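Local coordinates for protein cyclin homolog (PDB 2F2C) that is a viral D-type cyclin that modulates the host cell cycle and may contribute to transformation and rapid proliferation of latently infected T cells, at residues I181-I186 with S247-E252; P195-A200 with R236-Q241; L203-E208 with Q241-F246. One frame throughout, in Å; residues are numbered along the deposited sequence.

Contact 1 (I181-I186 with S247-E252); sequences ICKALI and SLYDLE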
# COMPACT_ATOMS: atom_id res chain seq x y z
N ILE A 181 6.05 -5.37 19.95
CA ILE A 181 6.62 -6.05 18.78
C ILE A 181 7.89 -5.33 18.27
O ILE A 181 8.94 -5.97 18.12
CB ILE A 181 5.57 -6.29 17.68
CG1 ILE A 181 4.66 -7.44 18.08
CG2 ILE A 181 6.22 -6.67 16.41
CD1 ILE A 181 3.23 -7.26 17.62
N CYS A 182 7.79 -4.01 18.05
CA CYS A 182 8.93 -3.22 17.58
C CYS A 182 10.18 -3.31 18.44
O CYS A 182 11.27 -3.25 17.91
CB CYS A 182 8.57 -1.77 17.39
SG CYS A 182 7.53 -1.46 15.96
N LYS A 183 10.05 -3.46 19.76
CA LYS A 183 11.27 -3.60 20.56
C LYS A 183 11.86 -5.01 20.45
O LYS A 183 13.06 -5.15 20.22
CB LYS A 183 11.06 -3.20 22.01
CG LYS A 183 11.08 -1.68 22.26
CD LYS A 183 11.37 -1.38 23.73
CE LYS A 183 11.47 0.11 24.01
NZ LYS A 183 10.15 0.78 24.20
N ALA A 184 11.02 -6.05 20.56
CA ALA A 184 11.46 -7.45 20.42
C ALA A 184 12.30 -7.70 19.17
O ALA A 184 13.33 -8.36 19.24
CB ALA A 184 10.26 -8.40 20.45
N LEU A 185 11.87 -7.13 18.03
CA LEU A 185 12.56 -7.28 16.74
C LEU A 185 14.03 -6.85 16.74
O LEU A 185 14.72 -7.08 15.75
CB LEU A 185 11.82 -6.51 15.63
CG LEU A 185 10.65 -7.26 15.00
CD1 LEU A 185 9.68 -6.32 14.38
CD2 LEU A 185 11.14 -8.25 13.98
N ILE A 186 14.48 -6.21 17.81
CA ILE A 186 15.89 -5.86 17.98
C ILE A 186 16.73 -7.14 18.18
O ILE A 186 17.85 -7.25 17.68
CB ILE A 186 16.08 -4.86 19.17
CG1 ILE A 186 15.45 -3.51 18.83
CG2 ILE A 186 17.56 -4.66 19.54
CD1 ILE A 186 15.71 -2.40 19.86
N SER A 247 12.22 -7.55 27.11
CA SER A 247 13.05 -7.31 28.30
C SER A 247 14.47 -6.88 27.96
O SER A 247 15.04 -6.04 28.65
CB SER A 247 13.18 -8.57 29.17
OG SER A 247 11.92 -9.06 29.58
N LEU A 248 15.04 -7.47 26.91
CA LEU A 248 16.47 -7.31 26.61
C LEU A 248 16.87 -5.94 26.11
O LEU A 248 18.06 -5.65 25.98
CB LEU A 248 16.93 -8.39 25.62
CG LEU A 248 17.73 -9.56 26.20
CD1 LEU A 248 17.31 -9.91 27.62
CD2 LEU A 248 17.66 -10.78 25.30
N TYR A 249 15.88 -5.10 25.82
CA TYR A 249 16.10 -3.76 25.30
C TYR A 249 16.91 -2.89 26.27
O TYR A 249 16.67 -2.90 27.49
CB TYR A 249 14.74 -3.13 25.00
CG TYR A 249 14.82 -1.71 24.56
CD1 TYR A 249 15.13 -1.38 23.23
CD2 TYR A 249 14.59 -0.67 25.46
CE1 TYR A 249 15.22 -0.06 22.83
CE2 TYR A 249 14.67 0.65 25.06
CZ TYR A 249 14.98 0.95 23.74
OH TYR A 249 15.06 2.26 23.35
N ASP A 250 17.87 -2.14 25.73
CA ASP A 250 18.88 -1.47 26.57
C ASP A 250 19.67 -0.42 25.77
O ASP A 250 20.51 -0.77 24.94
CB ASP A 250 19.84 -2.52 27.19
CG ASP A 250 20.60 -2.00 28.44
OD1 ASP A 250 20.54 -0.79 28.77
OD2 ASP A 250 21.29 -2.76 29.18
N LEU A 251 19.40 0.87 26.01
CA LEU A 251 20.13 1.93 25.32
C LEU A 251 21.61 1.98 25.72
O LEU A 251 22.45 2.39 24.94
CB LEU A 251 19.45 3.30 25.47
CG LEU A 251 18.12 3.43 24.71
CD1 LEU A 251 17.30 4.65 25.14
CD2 LEU A 251 18.32 3.44 23.21
N GLU A 252 21.91 1.53 26.94
CA GLU A 252 23.30 1.44 27.39
C GLU A 252 24.24 0.80 26.36
O GLU A 252 25.42 1.11 26.34
CB GLU A 252 23.39 0.70 28.73
CG GLU A 252 22.91 1.50 29.94
CD GLU A 252 22.65 0.65 31.17
OE1 GLU A 252 21.99 -0.42 31.04
OE2 GLU A 252 23.08 1.03 32.29
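K183, near the end of helix 170-184, and I186, in the turn that follows it, meet the phenol ring of Y249 just after helix 232-247, in the C-terminal half of this all-helical cyclin fold. The contact ties the end of one helix to the tail that follows the last one, and it rests on side chains alone.

The main interaction is between lysine and an aromatic face. The lysine chain runs across one face of the ring, with CD of K183 3.6 Å from CG of Y249 and CE of K183 3.5 Å from the ring centroid, a CH-pi contact over the ring centre. A bend at the last torsion (chi4 82°) carries NZ of K183 to 4.9 Å from the centroid of Y249, still over the face, which makes a cation-pi pair. This ammonium group also has a long, weak ion pair with E64.

The apolar interaction comes at the ring edge. CD1 of I186 lies in the ring plane, 3.6 Å from CD1 of Y249. Y249 presents its ring this way with CG anti to the backbone N (chi1 175°). I186 also touches T53 and T57 of helix 49-65, and H60 of the same helix touches K183.

No hydrogen bond crosses between the segments; within the tail an Asx turn follows the tyrosine: N of E252 donates to OD1 of D250 at 3.3 Å, from above the carboxylate plane.

Contact 2 (P195-A200 with R236-Q241); sequences PGLICA and RTVKDQ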
# COMPACT_ATOMS: atom_id res chain seq x y z
N PRO A 195 6.32 -13.69 10.68
CA PRO A 195 5.72 -12.45 11.15
C PRO A 195 4.45 -12.69 11.96
O PRO A 195 4.25 -12.06 13.00
CB PRO A 195 5.43 -11.67 9.87
CG PRO A 195 6.13 -12.39 8.78
CD PRO A 195 6.73 -13.63 9.27
N GLY A 196 3.60 -13.60 11.51
CA GLY A 196 2.35 -13.87 12.19
C GLY A 196 2.59 -14.38 13.60
O GLY A 196 1.87 -14.03 14.51
N LEU A 197 3.62 -15.22 13.77
CA LEU A 197 3.96 -15.70 15.10
C LEU A 197 4.49 -14.59 16.01
O LEU A 197 4.00 -14.42 17.14
CB LEU A 197 4.92 -16.88 15.04
CG LEU A 197 4.26 -18.23 14.76
CD1 LEU A 197 5.31 -19.32 14.56
CD2 LEU A 197 3.25 -18.61 15.85
N ILE A 198 5.49 -13.83 15.53
CA ILE A 198 5.96 -12.66 16.27
C ILE A 198 4.77 -11.84 16.79
O ILE A 198 4.69 -11.52 17.98
CB ILE A 198 6.85 -11.78 15.40
CG1 ILE A 198 8.04 -12.55 14.84
CG2 ILE A 198 7.29 -10.53 16.17
CD1 ILE A 198 8.68 -11.84 13.65
N CYS A 199 3.83 -11.54 15.88
CA CYS A 199 2.64 -10.76 16.21
C CYS A 199 1.76 -11.42 17.25
O CYS A 199 1.46 -10.79 18.25
CB CYS A 199 1.79 -10.51 14.98
SG CYS A 199 0.41 -9.42 15.42
N ALA A 200 1.32 -12.64 17.00
CA ALA A 200 0.63 -13.45 18.01
C ALA A 200 1.26 -13.29 19.40
O ALA A 200 0.57 -13.03 20.38
CB ALA A 200 0.65 -14.96 17.61
N ARG A 236 2.85 -20.83 22.55
CA ARG A 236 3.30 -20.58 23.89
C ARG A 236 4.79 -20.20 23.95
O ARG A 236 5.14 -19.27 24.66
CB ARG A 236 2.99 -21.79 24.76
CG ARG A 236 3.13 -21.57 26.25
CD ARG A 236 2.05 -22.28 27.09
NE ARG A 236 1.82 -23.67 26.68
CZ ARG A 236 0.66 -24.30 26.78
NH1 ARG A 236 -0.42 -23.68 27.25
NH2 ARG A 236 0.56 -25.57 26.39
N THR A 237 5.64 -20.89 23.20
CA THR A 237 7.08 -20.55 23.10
C THR A 237 7.34 -19.17 22.49
O THR A 237 8.26 -18.47 22.90
CB THR A 237 7.86 -21.61 22.28
OG1 THR A 237 7.97 -22.81 23.05
CG2 THR A 237 9.32 -21.22 22.07
N VAL A 238 6.57 -18.79 21.47
CA VAL A 238 6.79 -17.50 20.85
C VAL A 238 6.30 -16.36 21.75
O VAL A 238 6.95 -15.33 21.83
CB VAL A 238 6.26 -17.43 19.41
CG1 VAL A 238 6.24 -16.01 18.91
CG2 VAL A 238 7.14 -18.26 18.50
N LYS A 239 5.18 -16.55 22.45
CA LYS A 239 4.78 -15.63 23.53
C LYS A 239 5.98 -15.36 24.46
O LYS A 239 6.40 -14.22 24.64
CB LYS A 239 3.57 -16.17 24.30
CG LYS A 239 3.08 -15.30 25.45
CD LYS A 239 3.77 -15.65 26.75
CE LYS A 239 3.19 -14.92 27.94
NZ LYS A 239 3.38 -13.45 27.82
N ASP A 240 6.57 -16.41 25.00
CA ASP A 240 7.71 -16.26 25.90
C ASP A 240 8.96 -15.67 25.23
O ASP A 240 9.74 -14.99 25.89
CB ASP A 240 8.04 -17.59 26.60
CG ASP A 240 6.91 -18.07 27.52
OD1 ASP A 240 5.78 -17.52 27.45
OD2 ASP A 240 7.05 -19.00 28.33
N GLN A 241 9.14 -15.91 23.94
CA GLN A 241 10.32 -15.39 23.25
C GLN A 241 10.24 -13.89 23.03
O GLN A 241 11.24 -13.18 23.25
CB GLN A 241 10.53 -16.09 21.92
CG GLN A 241 11.42 -17.29 22.04
CD GLN A 241 11.43 -18.10 20.76
OE1 GLN A 241 10.38 -18.56 20.32
NE2 GLN A 241 12.61 -18.26 20.16
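L197 and V238 bring helix 195-208 against helix 232-247 inside the C-terminal cyclin fold, in a buried helix-to-helix contact with no hydrogen bond between the two segments. In the first shell a single methyl does most of the touching. CG1 of V238 reaches the backbone of the facing helix, 3.3 Å from the carbonyl O of L197 and 4.1 Å from N of I198. On the side-chain side, the same CG1 of V238 lies 4.2 Å from CB of L197. The methyl is therefore packed on a peptide group as well as on a side chain, and the backbones come near, with CA of L197 6.7 Å from CA of V238. V238 aims this branch across the interface by holding CG1 anti to its backbone N (chi1 168°).

In the next shell, F230 packs on L197, and A200 rests on L224 and L228 of helix 218-228. C199, on a side of the helix away from V238, packs on L156 and L159 of helix 156-162. On the other helix, K239, whose ammonium is salt-bridged to E208, also makes a cation-pi pair with W217. Farther out, near the start of helix 195-208, backbone N of G196 is hydrogen-bonded to OE1 of E31.

Contact 3 (L203-E208 with Q241-F246); sequences LLTTIE and QVSEAF
T205 of helix 195-208 points its short side chain at V242 and S243 on segment 241-246. The helices come close here, with CA of T205 6.1 Å from CA of S243. From CB, which heads toward the other helix, the threonine forks. Its methyl branch, CG2, stands anti to the backbone N and goes to the serine: CG2 of T205 is 3.6 Å from CB of S243 and 3.9 Å from OG of S243. The hydroxyl branch lies beside the backbone N (chi1 -44°), which brings OG1 of T205 to 4.1 Å from CG1 of V242, a plain van der Waals approach. The polar need of OG1 is met within its own helix, by a hydrogen bond to the carbonyl O of G201 one turn earlier, so the bond fixes the fork while the methyl lies against S243.

T206, the next residue, turns elsewhere and packs on A176, A177 and T180 of helix 170-184, while L204 packs on L224 and Y220 of helix 218-228. Helices 170-184 and 218-228 thus pack on other sides of helix 195-208. Such buried packing of helix on helix, with no strand taking part, is characteristic of the all-helical cyclin fold.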
# COMPACT_ATOMS: atom_id res chain seq x y z
N LEU A 203 0.95 -9.98 21.14
CA LEU A 203 -0.40 -9.68 21.54
C LEU A 203 -0.69 -10.37 22.85
O LEU A 203 -1.31 -9.79 23.76
CB LEU A 203 -1.36 -10.15 20.45
CG LEU A 203 -2.66 -9.41 20.19
CD1 LEU A 203 -2.45 -7.89 20.14
CD2 LEU A 203 -3.23 -9.87 18.87
N LEU A 204 -0.21 -11.61 22.96
CA LEU A 204 -0.40 -12.38 24.17
C LEU A 204 0.30 -11.71 25.34
O LEU A 204 -0.29 -11.59 26.42
CB LEU A 204 0.08 -13.81 24.00
CG LEU A 204 -0.76 -14.69 23.08
CD1 LEU A 204 0.05 -15.89 22.62
CD2 LEU A 204 -2.07 -15.12 23.74
N THR A 205 1.54 -11.28 25.12
CA THR A 205 2.33 -10.58 26.13
C THR A 205 1.56 -9.39 26.66
O THR A 205 1.44 -9.21 27.88
CB THR A 205 3.63 -10.06 25.51
OG1 THR A 205 4.21 -11.08 24.69
CG2 THR A 205 4.69 -9.80 26.60
N THR A 206 1.06 -8.58 25.73
CA THR A 206 0.32 -7.38 26.04
C THR A 206 -0.92 -7.70 26.88
O THR A 206 -1.07 -7.19 28.00
CB THR A 206 -0.04 -6.67 24.73
OG1 THR A 206 1.16 -6.21 24.10
CG2 THR A 206 -0.84 -5.39 24.99
N ILE A 207 -1.79 -8.56 26.34
CA ILE A 207 -3.01 -9.02 27.05
C ILE A 207 -2.74 -9.48 28.50
O ILE A 207 -3.55 -9.21 29.40
CB ILE A 207 -3.74 -10.12 26.24
CG1 ILE A 207 -4.33 -9.55 24.95
CG2 ILE A 207 -4.85 -10.75 27.05
CD1 ILE A 207 -4.72 -10.63 23.96
N GLU A 208 -1.62 -10.15 28.72
CA GLU A 208 -1.18 -10.54 30.06
C GLU A 208 -0.87 -9.32 30.98
O GLU A 208 -1.65 -9.03 31.88
CB GLU A 208 0.01 -11.47 29.95
CG GLU A 208 0.40 -12.20 31.22
CD GLU A 208 1.79 -12.81 31.12
OE1 GLU A 208 2.09 -13.75 31.87
OE2 GLU A 208 2.58 -12.33 30.27
N GLN A 241 9.14 -15.91 23.94
CA GLN A 241 10.32 -15.39 23.25
C GLN A 241 10.24 -13.89 23.03
O GLN A 241 11.24 -13.18 23.25
CB GLN A 241 10.53 -16.09 21.92
CG GLN A 241 11.42 -17.29 22.04
CD GLN A 241 11.43 -18.10 20.76
OE1 GLN A 241 10.38 -18.56 20.32
NE2 GLN A 241 12.61 -18.26 20.16
N VAL A 242 9.07 -13.42 22.60
CA VAL A 242 8.83 -12.01 22.37
C VAL A 242 8.98 -11.27 23.70
O VAL A 242 9.76 -10.31 23.82
CB VAL A 242 7.41 -11.73 21.76
CG1 VAL A 242 7.06 -10.25 21.89
CG2 VAL A 242 7.31 -12.21 20.31
N SER A 243 8.25 -11.72 24.71
CA SER A 243 8.36 -11.18 26.06
C SER A 243 9.82 -11.03 26.55
O SER A 243 10.19 -9.99 27.10
CB SER A 243 7.54 -12.04 27.02
OG SER A 243 7.68 -11.55 28.33
N GLU A 244 10.64 -12.05 26.34
CA GLU A 244 12.04 -12.00 26.75
C GLU A 244 12.84 -11.02 25.89
O GLU A 244 13.61 -10.22 26.41
CB GLU A 244 12.69 -13.38 26.70
CG GLU A 244 11.86 -14.48 27.33
CD GLU A 244 12.08 -14.65 28.82
OE1 GLU A 244 12.52 -13.67 29.48
OE2 GLU A 244 11.82 -15.78 29.34
N ALA A 245 12.65 -11.08 24.58
CA ALA A 245 13.29 -10.14 23.66
C ALA A 245 13.02 -8.68 24.06
O ALA A 245 13.94 -7.84 24.08
CB ALA A 245 12.84 -10.41 22.24
N PHE A 246 11.76 -8.40 24.41
CA PHE A 246 11.32 -7.09 24.88
C PHE A 246 12.06 -6.64 26.15
O PHE A 246 12.49 -5.50 26.23
CB PHE A 246 9.80 -7.08 25.05
CG PHE A 246 9.26 -5.89 25.77
CD1 PHE A 246 9.29 -4.62 25.19
CD2 PHE A 246 8.70 -6.03 27.03
CE1 PHE A 246 8.78 -3.51 25.86
CE2 PHE A 246 8.19 -4.93 27.71
CZ PHE A 246 8.23 -3.66 27.11

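How the contacts relate
Contacts 2 and 3 join the same two helices, 195-208 and 232-247, with centres about 8 Å apart. A salt bridge connects them, NZ of K239 to OE2 of E208 at 2.8 Å, and they share Q241. Along the chain the segments of contacts 2 and 3 alternate, both of helix 195-208 coming before both of helix 232-247. Both contacts are nested inside the loop closed by contact 1, whose centre lies about 15 Å from that of contact 2 and 12 Å from that of contact 3. I181 packs on C199 and A184 on V242, so helix 170-184 joins the other two. Together the three contacts knit one helical bundle in the C-terminal half of this cyclin.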